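Local coordinates for methanogen homoaconitase large subunit (Methanocaldococcus jannaschii, PDB 4KP2), which catalyses, together with its small subunit, the reversible dehydration of (R)-homocitrate to cis-homoaconitate and the hydration of that intermediate to homoisocitrate, at residues A[188-193]-A[229-234]; A[193-198]-A[284-289]. One frame throughout, in Å; residues are numbered along the deposited sequence.

Contact 1 of 2, residues A[188-193]-A[229-234]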
ATOM      1  N   SER A 188      23.675 -14.412  -4.252  1.00 57.01           N
ATOM      2  CA  SER A 188      22.349 -14.853  -4.667  1.00 59.52           C
ATOM      3  C   SER A 188      22.207 -14.826  -6.182  1.00 55.44           C
ATOM      4  O   SER A 188      23.121 -14.417  -6.896  1.00 52.07           O
ATOM      5  CB  SER A 188      21.267 -13.981  -4.028  1.00 52.61           C
ATOM      6  OG  SER A 188      21.373 -12.639  -4.472  1.00 52.78           O
ATOM      7  N   ALA A 189      21.048 -15.263  -6.663  1.00 54.21           N
ATOM      8  CA  ALA A 189      20.764 -15.290  -8.092  1.00 51.44           C
ATOM      9  C   ALA A 189      20.777 -13.884  -8.682  1.00 48.35           C
ATOM     10  O   ALA A 189      21.131 -13.695  -9.847  1.00 44.52           O
ATOM     11  CB  ALA A 189      19.429 -15.962  -8.351  1.00 50.95           C
ATOM     12  N   LYS A 190      20.384 -12.904  -7.875  1.00 46.70           N
ATOM     13  CA  LYS A 190      20.438 -11.508  -8.290  1.00 48.71           C
ATOM     14  C   LYS A 190      21.890 -11.070  -8.443  1.00 45.17           C
ATOM     15  O   LYS A 190      22.235 -10.362  -9.389  1.00 45.42           O
ATOM     16  CB  LYS A 190      19.710 -10.613  -7.285  1.00 42.21           C
ATOM     17  CG  LYS A 190      19.923  -9.120  -7.504  1.00 40.48           C
ATOM     18  CD  LYS A 190      19.511  -8.685  -8.905  1.00 47.50           C
ATOM     19  CE  LYS A 190      18.002  -8.719  -9.086  1.00 51.72           C
ATOM     20  NZ  LYS A 190      17.320  -7.731  -8.202  1.00 56.73           N
ATOM     21  N   ASP A 191      22.738 -11.504  -7.516  1.00 45.45           N
ATOM     22  CA  ASP A 191      24.164 -11.214  -7.593  1.00 49.89           C
ATOM     23  C   ASP A 191      24.766 -11.874  -8.829  1.00 53.27           C
ATOM     24  O   ASP A 191      25.693 -11.345  -9.441  1.00 57.15           O
ATOM     25  CB  ASP A 191      24.888 -11.706  -6.339  1.00 53.70           C
ATOM     26  CG  ASP A 191      24.408 -11.016  -5.079  1.00 57.13           C
ATOM     27  OD1 ASP A 191      24.843  -9.871  -4.825  1.00 52.10           O
ATOM     28  OD2 ASP A 191      23.604 -11.620  -4.338  1.00 57.93           O
ATOM     29  N   ILE A 192      24.230 -13.035  -9.187  1.00 48.86           N
ATOM     30  CA  ILE A 192      24.713 -13.781 -10.341  1.00 54.15           C
ATOM     31  C   ILE A 192      24.294 -13.124 -11.651  1.00 54.42           C
ATOM     32  O   ILE A 192      25.121 -12.911 -12.537  1.00 54.35           O
ATOM     33  CB  ILE A 192      24.209 -15.233 -10.310  1.00 51.33           C
ATOM     34  CG1 ILE A 192      24.774 -15.958  -9.089  1.00 49.84           C
ATOM     35  CG2 ILE A 192      24.601 -15.962 -11.582  1.00 46.26           C
ATOM     36  CD1 ILE A 192      24.159 -17.314  -8.844  1.00 48.01           C
ATOM     37  N   VAL A 193      23.010 -12.797 -11.768  1.00 52.38           N
ATOM     38  CA  VAL A 193      22.488 -12.202 -12.995  1.00 51.22           C
ATOM     39  C   VAL A 193      23.045 -10.794 -13.214  1.00 52.16           C
ATOM     40  O   VAL A 193      23.167 -10.338 -14.351  1.00 50.40           O
ATOM     41  CB  VAL A 193      20.941 -12.191 -13.022  1.00 46.36           C
ATOM     42  CG1 VAL A 193      20.385 -11.182 -12.029  1.00 52.99           C
ATOM     43  CG2 VAL A 193      20.436 -11.903 -14.427  1.00 50.42           C
ATOM     44  N   CYS A 229      16.219 -15.069 -15.973  1.00 43.28           N
ATOM     45  CA  CYS A 229      15.485 -14.829 -17.210  1.00 48.72           C
ATOM     46  C   CYS A 229      14.777 -13.479 -17.199  1.00 50.55           C
ATOM     47  O   CYS A 229      14.404 -12.958 -18.248  1.00 43.62           O
ATOM     48  CB  CYS A 229      14.476 -15.950 -17.462  1.00 52.02           C
ATOM     49  SG  CYS A 229      15.221 -17.575 -17.717  1.00 49.88           S
ATOM     50  N   ASN A 230      14.595 -12.918 -16.008  1.00 49.02           N
ATOM     51  CA  ASN A 230      13.911 -11.638 -15.864  1.00 46.17           C
ATOM     52  C   ASN A 230      14.760 -10.470 -16.353  1.00 42.96           C
ATOM     53  O   ASN A 230      14.241  -9.510 -16.927  1.00 47.33           O
ATOM     54  CB  ASN A 230      13.504 -11.406 -14.408  1.00 51.86           C
ATOM     55  CG  ASN A 230      12.719 -10.122 -14.218  1.00 50.19           C
ATOM     56  OD1 ASN A 230      13.294  -9.039 -14.105  1.00 50.41           O
ATOM     57  ND2 ASN A 230      11.398 -10.238 -14.179  1.00 47.49           N
ATOM     58  N   MET A 231      16.066 -10.560 -16.128  1.00 46.78           N
ATOM     59  CA  MET A 231      16.980  -9.477 -16.468  1.00 53.28           C
ATOM     60  C   MET A 231      17.578  -9.666 -17.858  1.00 54.29           C
ATOM     61  O   MET A 231      18.679  -9.193 -18.135  1.00 59.80           O
ATOM     62  CB  MET A 231      18.101  -9.391 -15.435  1.00 50.08           C
ATOM     63  CG  MET A 231      17.627  -9.392 -13.993  1.00 50.33           C
ATOM     64  SD  MET A 231      17.771  -7.774 -13.216  1.00 65.48           S
ATOM     65  CE  MET A 231      19.514  -7.442 -13.457  1.00 52.02           C
ATOM     66  N   ALA A 232      16.851 -10.360 -18.726  1.00 48.21           N
ATOM     67  CA  ALA A 232      17.325 -10.612 -20.082  1.00 55.85           C
ATOM     68  C   ALA A 232      17.214  -9.362 -20.948  1.00 57.00           C
ATOM     69  O   ALA A 232      18.108  -9.062 -21.740  1.00 57.85           O
ATOM     70  CB  ALA A 232      16.556 -11.765 -20.707  1.00 44.32           C
ATOM     71  N   ILE A 233      16.112  -8.635 -20.791  1.00 55.63           N
ATOM     72  CA  ILE A 233      15.868  -7.421 -21.562  1.00 61.04           C
ATOM     73  C   ILE A 233      16.840  -6.308 -21.165  1.00 59.54           C
ATOM     74  O   ILE A 233      17.156  -5.427 -21.965  1.00 53.54           O
ATOM     75  CB  ILE A 233      14.406  -6.940 -21.402  1.00 61.17           C
ATOM     76  CG1 ILE A 233      14.117  -5.747 -22.316  1.00 52.34           C
ATOM     77  CG2 ILE A 233      14.104  -6.597 -19.951  1.00 50.80           C
ATOM     78  CD1 ILE A 233      14.368  -6.030 -23.778  1.00 65.05           C
ATOM     79  N   GLU A 234      17.329  -6.368 -19.930  1.00 59.15           N
ATOM     80  CA  GLU A 234      18.252  -5.360 -19.421  1.00 52.72           C
ATOM     81  C   GLU A 234      19.605  -5.441 -20.119  1.00 58.34           C
ATOM     82  O   GLU A 234      20.404  -4.509 -20.057  1.00 62.20           O
ATOM     83  CB  GLU A 234      18.427  -5.510 -17.909  1.00 49.33           C
ATOM     84  CG  GLU A 234      17.117  -5.537 -17.136  1.00 50.85           C
ATOM     85  CD  GLU A 234      16.317  -4.257 -17.292  1.00 56.96           C
ATOM     86  OE1 GLU A 234      16.930  -3.186 -17.490  1.00 57.94           O
ATOM     87  OE2 GLU A 234      15.072  -4.321 -17.215  1.00 59.91           O
TER
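Val193 and Met231 meet through their first torsions: in Val193 (chi1 71°) CG2 stands anti to the backbone N and CG1 between N and the carbonyl carbon, while Met231 (chi1 -49°) carries CG beside its own N. They join two helices from successive beta-alpha-beta crossovers of this aconitase-family fold. Helix 189-200 links the parallel strands 167-180 and 208-213; helix 222-230 lies on the connection from 208-213 to 239-242, and Met231 is where the chain leaves it.

Both methyls of Val193 lie along one side of the start of the methionine chain, CG2 against CB and CG1 against CG. CG2 packs 3.6 Å from CB of Met231, and CG1 comes within 3.8 Å of its CG. Bends at chi2 and chi3 then turn the chain so that the terminal CE of Met231 comes back to the helix, 4.1 Å from Val193 CG1. Thr227, Leu228 and Tyr212 also touch Val193, which is buried.

Lys190, one turn earlier on the same face, adds its aliphatic end: CE passes 4.2 Å from SD of Met231. The ammonium itself turns to other partners, since NZ is hydrogen-bonded to Asn325 OD1, Thr324 OG1 and the carbonyl of Thr403, which probably offsets the cost of burying the charge. At the other segment, Asn230 is similarly tied to Asn405.

Helix 189-200 starts at its N-cap Ser188, whose backbone N donates to Asp191 OD2 at 2.8 Å, reaching the anti side of that oxygen 26° out of the carboxylate plane.

Contact 2 of 2, residues A[193-198]-A[284-289]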
ATOM      1  N   VAL A 193      23.010 -12.797 -11.768  1.00 52.38           N
ATOM      2  CA  VAL A 193      22.488 -12.202 -12.995  1.00 51.22           C
ATOM      3  C   VAL A 193      23.045 -10.794 -13.214  1.00 52.16           C
ATOM      4  O   VAL A 193      23.167 -10.338 -14.351  1.00 50.40           O
ATOM      5  CB  VAL A 193      20.941 -12.191 -13.022  1.00 46.36           C
ATOM      6  CG1 VAL A 193      20.385 -11.182 -12.029  1.00 52.99           C
ATOM      7  CG2 VAL A 193      20.436 -11.903 -14.427  1.00 50.42           C
ATOM      8  N   LEU A 194      23.397 -10.117 -12.125  1.00 48.24           N
ATOM      9  CA  LEU A 194      24.034  -8.810 -12.223  1.00 50.93           C
ATOM     10  C   LEU A 194      25.452  -8.953 -12.761  1.00 55.20           C
ATOM     11  O   LEU A 194      25.963  -8.059 -13.429  1.00 52.08           O
ATOM     12  CB  LEU A 194      24.052  -8.104 -10.867  1.00 53.17           C
ATOM     13  CG  LEU A 194      22.775  -7.377 -10.448  1.00 46.45           C
ATOM     14  CD1 LEU A 194      22.940  -6.767  -9.066  1.00 47.20           C
ATOM     15  CD2 LEU A 194      22.413  -6.309 -11.467  1.00 38.88           C
ATOM     16  N   ARG A 195      26.083 -10.083 -12.466  1.00 58.81           N
ATOM     17  CA  ARG A 195      27.426 -10.350 -12.965  1.00 57.88           C
ATOM     18  C   ARG A 195      27.373 -10.650 -14.457  1.00 57.44           C
ATOM     19  O   ARG A 195      28.313 -10.360 -15.198  1.00 63.64           O
ATOM     20  CB  ARG A 195      28.053 -11.526 -12.217  1.00 60.77           C
ATOM     21  CG  ARG A 195      29.523 -11.738 -12.527  1.00 68.60           C
ATOM     22  CD  ARG A 195      30.351 -10.556 -12.048  1.00 64.57           C
ATOM     23  NE  ARG A 195      31.764 -10.706 -12.379  1.00 77.54           N
ATOM     24  CZ  ARG A 195      32.311 -10.284 -13.513  1.00 84.73           C
ATOM     25  NH1 ARG A 195      31.562  -9.685 -14.429  1.00 76.09           N
ATOM     26  NH2 ARG A 195      33.607 -10.460 -13.732  1.00 92.19           N
ATOM     27  N   VAL A 196      26.258 -11.229 -14.892  1.00 54.16           N
ATOM     28  CA  VAL A 196      26.061 -11.574 -16.294  1.00 57.57           C
ATOM     29  C   VAL A 196      25.894 -10.316 -17.142  1.00 59.59           C
ATOM     30  O   VAL A 196      26.363 -10.254 -18.281  1.00 64.27           O
ATOM     31  CB  VAL A 196      24.833 -12.490 -16.474  1.00 54.66           C
ATOM     32  CG1 VAL A 196      24.616 -12.822 -17.940  1.00 52.97           C
ATOM     33  CG2 VAL A 196      25.003 -13.763 -15.661  1.00 54.48           C
ATOM     34  N   CYS A 197      25.241  -9.306 -16.574  1.00 59.15           N
ATOM     35  CA  CYS A 197      24.934  -8.081 -17.306  1.00 60.52           C
ATOM     36  C   CYS A 197      26.168  -7.229 -17.610  1.00 61.43           C
ATOM     37  O   CYS A 197      26.091  -6.285 -18.395  1.00 59.05           O
ATOM     38  CB  CYS A 197      23.891  -7.251 -16.551  1.00 60.45           C
ATOM     39  SG  CYS A 197      22.280  -8.052 -16.337  1.00 65.77           S
ATOM     40  N   LYS A 198      27.299  -7.556 -16.992  1.00 63.27           N
ATOM     41  CA  LYS A 198      28.526  -6.791 -17.206  1.00 61.87           C
ATOM     42  C   LYS A 198      29.374  -7.395 -18.309  1.00 67.11           C
ATOM     43  O   LYS A 198      29.849  -6.689 -19.198  1.00 68.77           O
ATOM     44  CB  LYS A 198      29.354  -6.714 -15.926  1.00 63.63           C
ATOM     45  CG  LYS A 198      28.580  -6.256 -14.722  1.00 65.36           C
ATOM     46  CD  LYS A 198      27.740  -5.028 -15.026  1.00 71.22           C
ATOM     47  CE  LYS A 198      26.266  -5.330 -14.796  1.00 73.43           C
ATOM     48  NZ  LYS A 198      25.585  -4.336 -13.923  1.00 70.48           N
ATOM     49  N   ILE A 284      29.686 -17.657 -23.419  1.00 59.40           N
ATOM     50  CA  ILE A 284      30.364 -17.014 -22.302  1.00 60.17           C
ATOM     51  C   ILE A 284      30.260 -17.869 -21.037  1.00 60.68           C
ATOM     52  O   ILE A 284      29.266 -18.564 -20.819  1.00 60.72           O
ATOM     53  CB  ILE A 284      29.817 -15.576 -22.058  1.00 58.47           C
ATOM     54  CG1 ILE A 284      30.950 -14.549 -22.098  1.00 60.02           C
ATOM     55  CG2 ILE A 284      29.043 -15.476 -20.750  1.00 58.05           C
ATOM     56  CD1 ILE A 284      31.967 -14.697 -20.987  1.00 61.91           C
ATOM     57  N   GLU A 285      31.306 -17.832 -20.222  1.00 55.04           N
ATOM     58  CA  GLU A 285      31.318 -18.561 -18.962  1.00 63.82           C
ATOM     59  C   GLU A 285      31.651 -17.606 -17.823  1.00 63.00           C
ATOM     60  O   GLU A 285      32.550 -16.775 -17.942  1.00 59.32           O
ATOM     61  CB  GLU A 285      32.320 -19.715 -19.016  1.00 65.48           C
ATOM     62  CG  GLU A 285      32.402 -20.528 -17.735  1.00 66.54           C
ATOM     63  CD  GLU A 285      33.102 -21.858 -17.934  1.00 66.25           C
ATOM     64  OE1 GLU A 285      32.788 -22.550 -18.925  1.00 72.37           O
ATOM     65  OE2 GLU A 285      33.964 -22.208 -17.100  1.00 63.03           O
ATOM     66  N   ILE A 286      30.912 -17.722 -16.725  1.00 62.22           N
ATOM     67  CA  ILE A 286      31.059 -16.801 -15.606  1.00 69.61           C
ATOM     68  C   ILE A 286      31.599 -17.486 -14.356  1.00 72.00           C
ATOM     69  O   ILE A 286      31.028 -18.463 -13.877  1.00 64.86           O
ATOM     70  CB  ILE A 286      29.721 -16.122 -15.260  1.00 66.92           C
ATOM     71  CG1 ILE A 286      29.213 -15.307 -16.450  1.00 68.75           C
ATOM     72  CG2 ILE A 286      29.875 -15.238 -14.036  1.00 68.05           C
ATOM     73  CD1 ILE A 286      30.149 -14.199 -16.875  1.00 64.28           C
ATOM     74  N   ASP A 287      32.706 -16.965 -13.837  1.00 75.60           N
ATOM     75  CA  ASP A 287      33.258 -17.437 -12.574  1.00 77.98           C
ATOM     76  C   ASP A 287      32.403 -16.917 -11.425  1.00 76.27           C
ATOM     77  O   ASP A 287      31.915 -15.788 -11.467  1.00 83.55           O
ATOM     78  CB  ASP A 287      34.705 -16.970 -12.411  1.00 88.78           C
ATOM     79  CG  ASP A 287      34.853 -15.467 -12.568  1.00 98.13           C
ATOM     80  OD1 ASP A 287      34.024 -14.859 -13.279  1.00 92.40           O
ATOM     81  OD2 ASP A 287      35.798 -14.896 -11.985  1.00 95.70           O
ATOM     82  N   ILE A 288      32.224 -17.741 -10.398  1.00 70.46           N
ATOM     83  CA  ILE A 288      31.349 -17.386  -9.289  1.00 71.90           C
ATOM     84  C   ILE A 288      31.959 -17.775  -7.943  1.00 78.72           C
ATOM     85  O   ILE A 288      31.508 -17.318  -6.893  1.00 75.67           O
ATOM     86  CB  ILE A 288      29.968 -18.064  -9.442  1.00 70.08           C
ATOM     87  CG1 ILE A 288      28.919 -17.378  -8.565  1.00 81.37           C
ATOM     88  CG2 ILE A 288      30.057 -19.546  -9.124  1.00 72.07           C
ATOM     89  CD1 ILE A 288      27.617 -18.137  -8.481  1.00 69.89           C
ATOM     90  N   THR A 289      32.993 -18.611  -7.985  1.00 79.92           N
ATOM     91  CA  THR A 289      33.603 -19.155  -6.774  1.00 74.36           C
ATOM     92  C   THR A 289      34.089 -18.074  -5.812  1.00 70.25           C
ATOM     93  O   THR A 289      33.647 -18.010  -4.665  1.00 73.04           O
ATOM     94  CB  THR A 289      34.777 -20.093  -7.109  1.00 75.71           C
ATOM     95  OG1 THR A 289      34.315 -21.156  -7.951  1.00 66.73           O
ATOM     96  CG2 THR A 289      35.369 -20.677  -5.836  1.00 68.54           C
TER
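This contact lies between a crossover helix and an edge of the mixed sheet it packs against in the aconitase-family alpha/beta domain. Helix 189-200 follows strand 167-180, and strand 282-286 pairs in parallel with that same strand; segment 284-289 takes in residues of strand 282-286 and the chain that follows.

Arg195 and Ile286 carry the packing, each directing CB toward the other segment. In Arg195, CG lies anti to the backbone N (chi1 -171°), which extends the start of the chain from the helix to the branch of the isoleucine. There its CG rests 3.8 Å from CG2 of Ile286, methylene on methyl, the two side chains crossing at a slant. The other branch of Ile286, through CG1, approaches Val196 CG2 at 4.6 Å, a looser neighbour on the next residue of the helix. Ile286 is buried, with Arg195 in contact and Val196 a little farther off.

The arginine chain turns beyond its bend at chi2 (65°), and Arg195 remains partly exposed. Its NH2 stands 4.4 Å from Asp287 OD1, which lies well out of the guanidinium plane, so the two charges are near without an N-H pointing at the oxygen; any attraction is probably modest. The firmer ionic partner is on the helix itself, a salt bridge from NH1 to Glu199 OE1, one turn further on.

The neighbours complete the setting. Strand 282-286 is held to strand 167-180 by backbone bonds of Ile284 and Ile286 with Asp179, Glu199 touches both isoleucines from the helix, and Gln294 of strand 294-296 touches Arg195.

Overall arrangement
Contacts 1 and 2 share Val193 and use helix 189-200 in turn, the first at its N-terminal end and the second further along; their centres are 10 Å apart. Side chains of the two contacts also pack on one another: Met231 CE lies 3.7 Å from Leu194 CD2, and Ile192 CD1 3.6 Å from Ile288 CD1. One helix thereby connects the end of helix 222-230 with the end of strand 282-286. Contact 1 is the one nearer the probable [4Fe-4S] site: the side chain of Met231 is about 9 Å from that of Cys323, and that of Lys190 about 11 Å from that of Cys386, both predicted ligands. Contact 2 lies away from that site.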